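PDB 6U4B: WbbM protein from Klebsiella pneumoniae, which probably transfers sugars as a bifunctional, trimeric glycosyltransferase that polymerises O-antigen and binds magnesium. Local coordinates for residues A[483-497]-A[507-519]. Sequence-based numbering, arbitrary orientation.
Sequences QMVEENTFAELMRVL and QDIMNKVFYSRVT
Val513 presses into helix 489-497 as a knob into a hole walled by Thr489, Glu492, Leu493 and Val496, a worked example of how two helices that follow one another in the chain can be joined by a row of mainly aliphatic side chains. Leu493 CD2 lies 3.8 Å from Val513 CB, while the methyls Val496 CG2 and Val513 CG2 meet at 3.7 Å. One turn along, Val496 and Ile509 pass side by side, pointing oppositely, CG1 against CG2, and Ile509 CD1 reaches Leu497 CD1. The axes of segments 489-497 and 507-513 come within 9.9 Å, their directions 127° apart, nearer antiparallel than parallel.

Aromatic packing continues the apolar seam. The first torsion of Thr489 (chi1 -55°, measured to OG1) puts CG2 anti to the backbone N and at the edge of the Phe514 ring, in its plane, 3.6 Å from Phe514 CE1. Met484 arrives perpendicular to the Phe514 side chain, its extended chain bringing CE to 3.5 Å from Phe514 CZ in an oblique Met-aromatic contact. Val428 of strand 428-432 touches both Met484 and Phe514.

Charge closes the other end. Bent at chi2 and chi3, Arg517 meets Glu487 with both terminal nitrogens, one to each oxygen: NH2 gives a nearly straight 2.6 Å bond to the syn lone pair of OE2, and NH1 reaches OE1 at 3.1 Å, tilted from the guanidinium plane. Gln483 NE2 donates to OE2 on its anti side, so three bonds help fix the carboxylate's rotation. Arg517 NH2 also bonds Asn425 O.

A Schellman motif at Asn488 ends helix 481-487 just before helix 489-499 starts. The Met510 side chain is about 11 Å from the magnesium ion held by Asp406, Asp408 and His560. Together these elements form a helical layer against the mixed sheet, where strand 518-521 runs parallel to 428-432, consistent with the GT-A-type fold expected of family 8 glycosyltransferases.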
ATOM      1  N   GLN A 483     -37.036  12.283 -16.617  1.00 51.53           N
ATOM      2  CA  GLN A 483     -38.166  11.730 -17.356  1.00 51.81           C
ATOM      3  C   GLN A 483     -39.132  11.011 -16.424  1.00 50.00           C
ATOM      4  O   GLN A 483     -40.352  11.094 -16.605  1.00 53.42           O
ATOM      5  CB  GLN A 483     -37.670  10.787 -18.451  1.00 49.78           C
ATOM      6  CG  GLN A 483     -38.728  10.418 -19.475  1.00 51.70           C
ATOM      7  CD  GLN A 483     -39.183  11.610 -20.296  1.00 56.64           C
ATOM      8  OE1 GLN A 483     -38.421  12.551 -20.523  1.00 56.28           O
ATOM      9  NE2 GLN A 483     -40.433  11.579 -20.742  1.00 62.02           N
ATOM     10  N   MET A 484     -38.607  10.302 -15.419  1.00 44.61           N
ATOM     11  CA  MET A 484     -39.475   9.623 -14.463  1.00 47.94           C
ATOM     12  C   MET A 484     -40.305  10.611 -13.656  1.00 50.35           C
ATOM     13  O   MET A 484     -41.441  10.302 -13.279  1.00 49.61           O
ATOM     14  CB  MET A 484     -38.647   8.741 -13.528  1.00 45.98           C
ATOM     15  CG  MET A 484     -38.009   7.551 -14.207  1.00 46.71           C
ATOM     16  SD  MET A 484     -37.175   6.460 -13.042  1.00 48.50           S
ATOM     17  CE  MET A 484     -36.580   5.196 -14.158  1.00 52.93           C
ATOM     18  N   VAL A 485     -39.758  11.795 -13.373  1.00 52.34           N
ATOM     19  CA  VAL A 485     -40.522  12.810 -12.657  1.00 52.84           C
ATOM     20  C   VAL A 485     -41.671  13.317 -13.520  1.00 57.48           C
ATOM     21  O   VAL A 485     -42.797  13.492 -13.037  1.00 57.54           O
ATOM     22  CB  VAL A 485     -39.595  13.954 -12.207  1.00 46.90           C
ATOM     23  CG1 VAL A 485     -40.414  15.139 -11.712  1.00 49.52           C
ATOM     24  CG2 VAL A 485     -38.649  13.468 -11.124  1.00 46.32           C
ATOM     25  N   GLU A 486     -41.412  13.550 -14.809  1.00 58.02           N
ATOM     26  CA  GLU A 486     -42.461  14.057 -15.686  1.00 63.80           C
ATOM     27  C   GLU A 486     -43.574  13.034 -15.872  1.00 63.69           C
ATOM     28  O   GLU A 486     -44.756  13.395 -15.904  1.00 68.76           O
ATOM     29  CB  GLU A 486     -41.870  14.461 -17.038  1.00 69.78           C
ATOM     30  CG  GLU A 486     -42.911  14.680 -18.139  1.00 80.80           C
ATOM     31  CD  GLU A 486     -43.707  15.973 -17.981  1.00 93.33           C
ATOM     32  OE1 GLU A 486     -43.894  16.678 -18.996  1.00100.09           O
ATOM     33  OE2 GLU A 486     -44.153  16.289 -16.857  1.00 96.67           O
ATOM     34  N   GLU A 487     -43.224  11.756 -15.988  1.00 61.82           N
ATOM     35  CA  GLU A 487     -44.207  10.701 -16.197  1.00 63.03           C
ATOM     36  C   GLU A 487     -44.754  10.124 -14.897  1.00 60.60           C
ATOM     37  O   GLU A 487     -45.652   9.277 -14.945  1.00 55.58           O
ATOM     38  CB  GLU A 487     -43.598   9.573 -17.038  1.00 62.78           C
ATOM     39  CG  GLU A 487     -43.076  10.019 -18.394  1.00 63.07           C
ATOM     40  CD  GLU A 487     -42.615   8.856 -19.252  1.00 57.36           C
ATOM     41  OE1 GLU A 487     -42.813   7.692 -18.840  1.00 52.92           O
ATOM     42  OE2 GLU A 487     -42.055   9.103 -20.342  1.00 58.15           O
ATOM     43  N   ASN A 488     -44.245  10.574 -13.746  1.00 60.46           N
ATOM     44  CA  ASN A 488     -44.599  10.008 -12.440  1.00 55.89           C
ATOM     45  C   ASN A 488     -44.434   8.488 -12.442  1.00 54.54           C
ATOM     46  O   ASN A 488     -45.293   7.744 -11.964  1.00 52.72           O
ATOM     47  CB  ASN A 488     -46.015  10.407 -12.023  1.00 61.07           C
ATOM     48  CG  ASN A 488     -46.194  10.417 -10.514  1.00 63.35           C
ATOM     49  OD1 ASN A 488     -45.457   9.748  -9.784  1.00 64.10           O
ATOM     50  ND2 ASN A 488     -47.172  11.175 -10.040  1.00 69.35           N
ATOM     51  N   THR A 489     -43.311   8.027 -13.003  1.00 51.71           N
ATOM     52  CA  THR A 489     -43.009   6.600 -13.045  1.00 47.87           C
ATOM     53  C   THR A 489     -43.035   5.976 -11.656  1.00 46.18           C
ATOM     54  O   THR A 489     -43.397   4.802 -11.506  1.00 46.33           O
ATOM     55  CB  THR A 489     -41.638   6.381 -13.695  1.00 45.47           C
ATOM     56  OG1 THR A 489     -41.613   7.005 -14.986  1.00 45.13           O
ATOM     57  CG2 THR A 489     -41.338   4.893 -13.850  1.00 44.13           C
ATOM     58  N   PHE A 490     -42.673   6.746 -10.627  1.00 44.61           N
ATOM     59  CA  PHE A 490     -42.610   6.197  -9.277  1.00 42.19           C
ATOM     60  C   PHE A 490     -43.966   5.675  -8.822  1.00 42.83           C
ATOM     61  O   PHE A 490     -44.048   4.619  -8.182  1.00 39.66           O
ATOM     62  CB  PHE A 490     -42.093   7.257  -8.306  1.00 43.75           C
ATOM     63  CG  PHE A 490     -42.116   6.820  -6.874  1.00 45.81           C
ATOM     64  CD1 PHE A 490     -43.065   7.321  -5.997  1.00 49.42           C
ATOM     65  CD2 PHE A 490     -41.200   5.894  -6.407  1.00 45.41           C
ATOM     66  CE1 PHE A 490     -43.089   6.913  -4.676  1.00 55.14           C
ATOM     67  CE2 PHE A 490     -41.221   5.482  -5.090  1.00 50.34           C
ATOM     68  CZ  PHE A 490     -42.164   5.992  -4.223  1.00 51.16           C
ATOM     69  N   ALA A 491     -45.043   6.401  -9.143  1.00 48.18           N
ATOM     70  CA  ALA A 491     -46.379   5.947  -8.766  1.00 47.68           C
ATOM     71  C   ALA A 491     -46.715   4.617  -9.429  1.00 50.20           C
ATOM     72  O   ALA A 491     -47.359   3.755  -8.818  1.00 51.54           O
ATOM     73  CB  ALA A 491     -47.419   7.007  -9.133  1.00 50.55           C
ATOM     74  N   GLU A 492     -46.285   4.433 -10.679  1.00 45.22           N
ATOM     75  CA  GLU A 492     -46.516   3.166 -11.365  1.00 44.90           C
ATOM     76  C   GLU A 492     -45.697   2.043 -10.739  1.00 41.45           C
ATOM     77  O   GLU A 492     -46.196   0.922 -10.574  1.00 42.04           O
ATOM     78  CB  GLU A 492     -46.188   3.311 -12.850  1.00 46.23           C
ATOM     79  CG  GLU A 492     -46.391   2.043 -13.663  1.00 53.91           C
ATOM     80  CD  GLU A 492     -47.856   1.728 -13.907  1.00 67.25           C
ATOM     81  OE1 GLU A 492     -48.720   2.565 -13.560  1.00 67.59           O
ATOM     82  OE2 GLU A 492     -48.143   0.641 -14.450  1.00 71.08           O
ATOM     83  N   LEU A 493     -44.437   2.323 -10.392  1.00 37.83           N
ATOM     84  CA  LEU A 493     -43.611   1.326  -9.717  1.00 43.15           C
ATOM     85  C   LEU A 493     -44.263   0.856  -8.423  1.00 42.86           C
ATOM     86  O   LEU A 493     -44.283  -0.346  -8.130  1.00 44.96           O
ATOM     87  CB  LEU A 493     -42.221   1.898  -9.437  1.00 42.45           C
ATOM     88  CG  LEU A 493     -41.319   2.236 -10.626  1.00 43.84           C
ATOM     89  CD1 LEU A 493     -40.103   3.028 -10.163  1.00 38.40           C
ATOM     90  CD2 LEU A 493     -40.886   0.972 -11.362  1.00 39.29           C
ATOM     91  N   MET A 494     -44.810   1.792  -7.640  1.00 38.25           N
ATOM     92  CA  MET A 494     -45.495   1.419  -6.409  1.00 40.48           C
ATOM     93  C   MET A 494     -46.745   0.600  -6.699  1.00 47.14           C
ATOM     94  O   MET A 494     -47.011  -0.399  -6.020  1.00 42.88           O
ATOM     95  CB  MET A 494     -45.847   2.672  -5.607  1.00 48.57           C
ATOM     96  CG  MET A 494     -44.633   3.447  -5.104  1.00 48.11           C
ATOM     97  SD  MET A 494     -43.579   2.495  -3.983  1.00 45.19           S
ATOM     98  CE  MET A 494     -42.280   1.937  -5.089  1.00 42.03           C
ATOM     99  N   ARG A 495     -47.522   1.004  -7.709  1.00 44.56           N
ATOM    100  CA  ARG A 495     -48.725   0.254  -8.053  1.00 45.64           C
ATOM    101  C   ARG A 495     -48.387  -1.185  -8.426  1.00 45.47           C
ATOM    102  O   ARG A 495     -49.044  -2.123  -7.960  1.00 47.28           O
ATOM    103  CB  ARG A 495     -49.465   0.947  -9.195  1.00 47.07           C
ATOM    104  CG  ARG A 495     -50.886   0.438  -9.399  1.00 54.11           C
ATOM    105  CD  ARG A 495     -51.452   0.930 -10.720  1.00 59.87           C
ATOM    106  NE  ARG A 495     -50.641   0.491 -11.854  1.00 63.93           N
ATOM    107  CZ  ARG A 495     -50.796  -0.674 -12.475  1.00 60.85           C
ATOM    108  NH1 ARG A 495     -51.736  -1.521 -12.075  1.00 57.84           N
ATOM    109  NH2 ARG A 495     -50.012  -0.990 -13.497  1.00 61.03           N
ATOM    110  N   VAL A 496     -47.351  -1.377  -9.247  1.00 43.53           N
ATOM    111  CA  VAL A 496     -46.942  -2.724  -9.636  1.00 47.45           C
ATOM    112  C   VAL A 496     -46.435  -3.500  -8.425  1.00 50.48           C
ATOM    113  O   VAL A 496     -46.693  -4.703  -8.291  1.00 44.23           O
ATOM    114  CB  VAL A 496     -45.886  -2.653 -10.755  1.00 48.19           C
ATOM    115  CG1 VAL A 496     -45.217  -4.006 -10.959  1.00 46.76           C
ATOM    116  CG2 VAL A 496     -46.521  -2.175 -12.049  1.00 49.73           C
ATOM    117  N   LEU A 497     -45.716  -2.827  -7.522  1.00 45.74           N
ATOM    118  CA  LEU A 497     -45.244  -3.482  -6.305  1.00 43.48           C
ATOM    119  C   LEU A 497     -46.405  -4.017  -5.473  1.00 44.19           C
ATOM    120  O   LEU A 497     -46.318  -5.112  -4.907  1.00 47.53           O
ATOM    121  CB  LEU A 497     -44.397  -2.505  -5.485  1.00 47.14           C
ATOM    122  CG  LEU A 497     -43.872  -2.927  -4.109  1.00 51.66           C
ATOM    123  CD1 LEU A 497     -42.845  -4.045  -4.227  1.00 39.32           C
ATOM    124  CD2 LEU A 497     -43.274  -1.728  -3.386  1.00 48.12           C
ATOM    125  N   GLN A 507     -36.337  -6.301  -9.832  1.00 38.29           N
ATOM    126  CA  GLN A 507     -35.842  -6.455 -11.197  1.00 37.64           C
ATOM    127  C   GLN A 507     -36.987  -6.764 -12.152  1.00 34.74           C
ATOM    128  O   GLN A 507     -37.043  -6.223 -13.264  1.00 42.61           O
ATOM    129  CB  GLN A 507     -34.772  -7.547 -11.264  1.00 34.69           C
ATOM    130  CG  GLN A 507     -34.122  -7.675 -12.642  1.00 34.89           C
ATOM    131  CD  GLN A 507     -32.932  -8.621 -12.654  1.00 38.31           C
ATOM    132  OE1 GLN A 507     -31.786  -8.192 -12.523  1.00 39.90           O
ATOM    133  NE2 GLN A 507     -33.199  -9.911 -12.816  1.00 39.01           N
ATOM    134  N   ASP A 508     -37.921  -7.619 -11.727  1.00 39.22           N
ATOM    135  CA  ASP A 508     -39.099  -7.902 -12.542  1.00 42.63           C
ATOM    136  C   ASP A 508     -40.016  -6.690 -12.627  1.00 40.06           C
ATOM    137  O   ASP A 508     -40.572  -6.399 -13.693  1.00 41.31           O
ATOM    138  CB  ASP A 508     -39.859  -9.101 -11.974  1.00 44.47           C
ATOM    139  CG  ASP A 508     -39.216 -10.426 -12.330  1.00 48.89           C
ATOM    140  OD1 ASP A 508     -38.295 -10.436 -13.173  1.00 51.12           O
ATOM    141  OD2 ASP A 508     -39.642 -11.457 -11.765  1.00 48.44           O
ATOM    142  N   ILE A 509     -40.193  -5.978 -11.511  1.00 44.85           N
ATOM    143  CA  ILE A 509     -41.057  -4.802 -11.501  1.00 45.42           C
ATOM    144  C   ILE A 509     -40.535  -3.751 -12.470  1.00 42.54           C
ATOM    145  O   ILE A 509     -41.300  -3.160 -13.243  1.00 39.43           O
ATOM    146  CB  ILE A 509     -41.174  -4.242 -10.071  1.00 45.34           C
ATOM    147  CG1 ILE A 509     -41.937  -5.220  -9.177  1.00 46.50           C
ATOM    148  CG2 ILE A 509     -41.848  -2.877 -10.079  1.00 42.39           C
ATOM    149  CD1 ILE A 509     -41.974  -4.820  -7.721  1.00 43.52           C
ATOM    150  N   MET A 510     -39.221  -3.512 -12.455  1.00 36.12           N
ATOM    151  CA  MET A 510     -38.645  -2.497 -13.330  1.00 36.48           C
ATOM    152  C   MET A 510     -38.638  -2.942 -14.786  1.00 39.05           C
ATOM    153  O   MET A 510     -38.812  -2.109 -15.682  1.00 40.78           O
ATOM    154  CB  MET A 510     -37.228  -2.144 -12.864  1.00 34.05           C
ATOM    155  CG  MET A 510     -37.194  -1.401 -11.533  1.00 36.40           C
ATOM    156  SD  MET A 510     -35.535  -0.883 -11.041  1.00 39.17           S
ATOM    157  CE  MET A 510     -34.786  -2.464 -10.648  1.00 39.29           C
ATOM    158  N   ASN A 511     -38.439  -4.236 -15.048  1.00 39.20           N
ATOM    159  CA  ASN A 511     -38.526  -4.719 -16.423  1.00 39.87           C
ATOM    160  C   ASN A 511     -39.929  -4.525 -16.985  1.00 41.54           C
ATOM    161  O   ASN A 511     -40.097  -4.190 -18.164  1.00 45.58           O
ATOM    162  CB  ASN A 511     -38.118  -6.189 -16.490  1.00 39.01           C
ATOM    163  CG  ASN A 511     -36.668  -6.374 -16.896  1.00 41.63           C
ATOM    164  OD1 ASN A 511     -36.341  -6.351 -18.081  1.00 42.61           O
ATOM    165  ND2 ASN A 511     -35.792  -6.559 -15.913  1.00 38.08           N
ATOM    166  N   LYS A 512     -40.952  -4.716 -16.151  1.00 41.30           N
ATOM    167  CA  LYS A 512     -42.324  -4.523 -16.604  1.00 45.71           C
ATOM    168  C   LYS A 512     -42.628  -3.047 -16.829  1.00 48.35           C
ATOM    169  O   LYS A 512     -43.180  -2.668 -17.868  1.00 50.36           O
ATOM    170  CB  LYS A 512     -43.296  -5.135 -15.593  1.00 48.42           C
ATOM    171  CG  LYS A 512     -44.753  -4.709 -15.772  1.00 48.71           C
ATOM    172  CD  LYS A 512     -45.686  -5.557 -14.915  1.00 48.05           C
ATOM    173  CE  LYS A 512     -47.061  -4.913 -14.771  1.00 56.27           C
ATOM    174  NZ  LYS A 512     -47.726  -4.657 -16.077  1.00 57.52           N
ATOM    175  N   VAL A 513     -42.262  -2.193 -15.869  1.00 49.34           N
ATOM    176  CA  VAL A 513     -42.624  -0.784 -15.969  1.00 46.51           C
ATOM    177  C   VAL A 513     -41.773  -0.069 -17.014  1.00 45.08           C
ATOM    178  O   VAL A 513     -42.260   0.835 -17.702  1.00 50.45           O
ATOM    179  CB  VAL A 513     -42.522  -0.113 -14.585  1.00 46.02           C
ATOM    180  CG1 VAL A 513     -42.734   1.389 -14.692  1.00 46.81           C
ATOM    181  CG2 VAL A 513     -43.542  -0.717 -13.635  1.00 46.51           C
ATOM    182  N   PHE A 514     -40.513  -0.465 -17.176  1.00 42.54           N
ATOM    183  CA  PHE A 514     -39.619   0.213 -18.109  1.00 40.93           C
ATOM    184  C   PHE A 514     -39.595  -0.434 -19.491  1.00 47.60           C
ATOM    185  O   PHE A 514     -38.780  -0.032 -20.327  1.00 53.18           O
ATOM    186  CB  PHE A 514     -38.190   0.264 -17.548  1.00 39.81           C
ATOM    187  CG  PHE A 514     -38.087   0.874 -16.170  1.00 44.95           C
ATOM    188  CD1 PHE A 514     -39.056   1.748 -15.699  1.00 45.95           C
ATOM    189  CD2 PHE A 514     -37.012   0.572 -15.345  1.00 40.12           C
ATOM    190  CE1 PHE A 514     -38.958   2.303 -14.436  1.00 46.40           C
ATOM    191  CE2 PHE A 514     -36.908   1.127 -14.082  1.00 45.69           C
ATOM    192  CZ  PHE A 514     -37.884   1.993 -13.626  1.00 48.24           C
ATOM    193  N   TYR A 515     -40.466  -1.409 -19.754  1.00 49.27           N
ATOM    194  CA  TYR A 515     -40.414  -2.137 -21.018  1.00 48.30           C
ATOM    195  C   TYR A 515     -40.560  -1.190 -22.204  1.00 51.71           C
ATOM    196  O   TYR A 515     -41.414  -0.297 -22.204  1.00 52.50           O
ATOM    197  CB  TYR A 515     -41.505  -3.206 -21.076  1.00 50.66           C
ATOM    198  CG  TYR A 515     -41.435  -4.031 -22.343  1.00 50.82           C
ATOM    199  CD1 TYR A 515     -40.347  -4.861 -22.586  1.00 51.61           C
ATOM    200  CD2 TYR A 515     -42.439  -3.967 -23.301  1.00 48.36           C
ATOM    201  CE1 TYR A 515     -40.264  -5.611 -23.742  1.00 54.10           C
ATOM    202  CE2 TYR A 515     -42.364  -4.717 -24.465  1.00 55.06           C
ATOM    203  CZ  TYR A 515     -41.273  -5.537 -24.675  1.00 54.71           C
ATOM    204  OH  TYR A 515     -41.179  -6.289 -25.819  1.00 57.67           O
ATOM    205  N   SER A 516     -39.721  -1.398 -23.219  1.00 50.68           N
ATOM    206  CA  SER A 516     -39.621  -0.582 -24.427  1.00 50.34           C
ATOM    207  C   SER A 516     -39.172   0.846 -24.139  1.00 47.09           C
ATOM    208  O   SER A 516     -39.265   1.710 -25.021  1.00 51.99           O
ATOM    209  CB  SER A 516     -40.938  -0.569 -25.221  1.00 56.21           C
ATOM    210  OG  SER A 516     -41.935   0.176 -24.547  1.00 61.39           O
ATOM    211  N   ARG A 517     -38.684   1.120 -22.933  1.00 48.24           N
ATOM    212  CA  ARG A 517     -38.128   2.415 -22.562  1.00 50.31           C
ATOM    213  C   ARG A 517     -36.717   2.242 -22.015  1.00 49.85           C
ATOM    214  O   ARG A 517     -36.307   2.920 -21.070  1.00 44.95           O
ATOM    215  CB  ARG A 517     -39.013   3.125 -21.537  1.00 47.11           C
ATOM    216  CG  ARG A 517     -40.505   3.138 -21.870  1.00 50.43           C
ATOM    217  CD  ARG A 517     -40.843   4.095 -23.008  1.00 51.85           C
ATOM    218  NE  ARG A 517     -40.406   5.463 -22.735  1.00 54.55           N
ATOM    219  CZ  ARG A 517     -41.041   6.311 -21.930  1.00 57.23           C
ATOM    220  NH1 ARG A 517     -42.149   5.937 -21.302  1.00 55.76           N
ATOM    221  NH2 ARG A 517     -40.566   7.537 -21.750  1.00 55.69           N
ATOM    222  N   VAL A 518     -35.958   1.316 -22.596  1.00 47.55           N
ATOM    223  CA  VAL A 518     -34.650   0.930 -22.077  1.00 47.88           C
ATOM    224  C   VAL A 518     -33.608   1.128 -23.169  1.00 48.30           C
ATOM    225  O   VAL A 518     -33.744   0.584 -24.271  1.00 48.17           O
ATOM    226  CB  VAL A 518     -34.643  -0.523 -21.577  1.00 45.63           C
ATOM    227  CG1 VAL A 518     -33.242  -0.939 -21.162  1.00 43.73           C
ATOM    228  CG2 VAL A 518     -35.612  -0.693 -20.420  1.00 43.80           C
ATOM    229  N   THR A 519     -32.573   1.905 -22.860  1.00 49.52           N
ATOM    230  CA  THR A 519     -31.354   1.939 -23.657  1.00 50.51           C
ATOM    231  C   THR A 519     -30.451   0.803 -23.194  1.00 46.16           C
ATOM    232  O   THR A 519     -30.238   0.628 -21.993  1.00 44.39           O
ATOM    233  CB  THR A 519     -30.635   3.281 -23.510  1.00 46.73           C
ATOM    234  OG1 THR A 519     -31.406   4.309 -24.144  1.00 53.16           O
ATOM    235  CG2 THR A 519     -29.254   3.224 -24.146  1.00 43.27           C
TER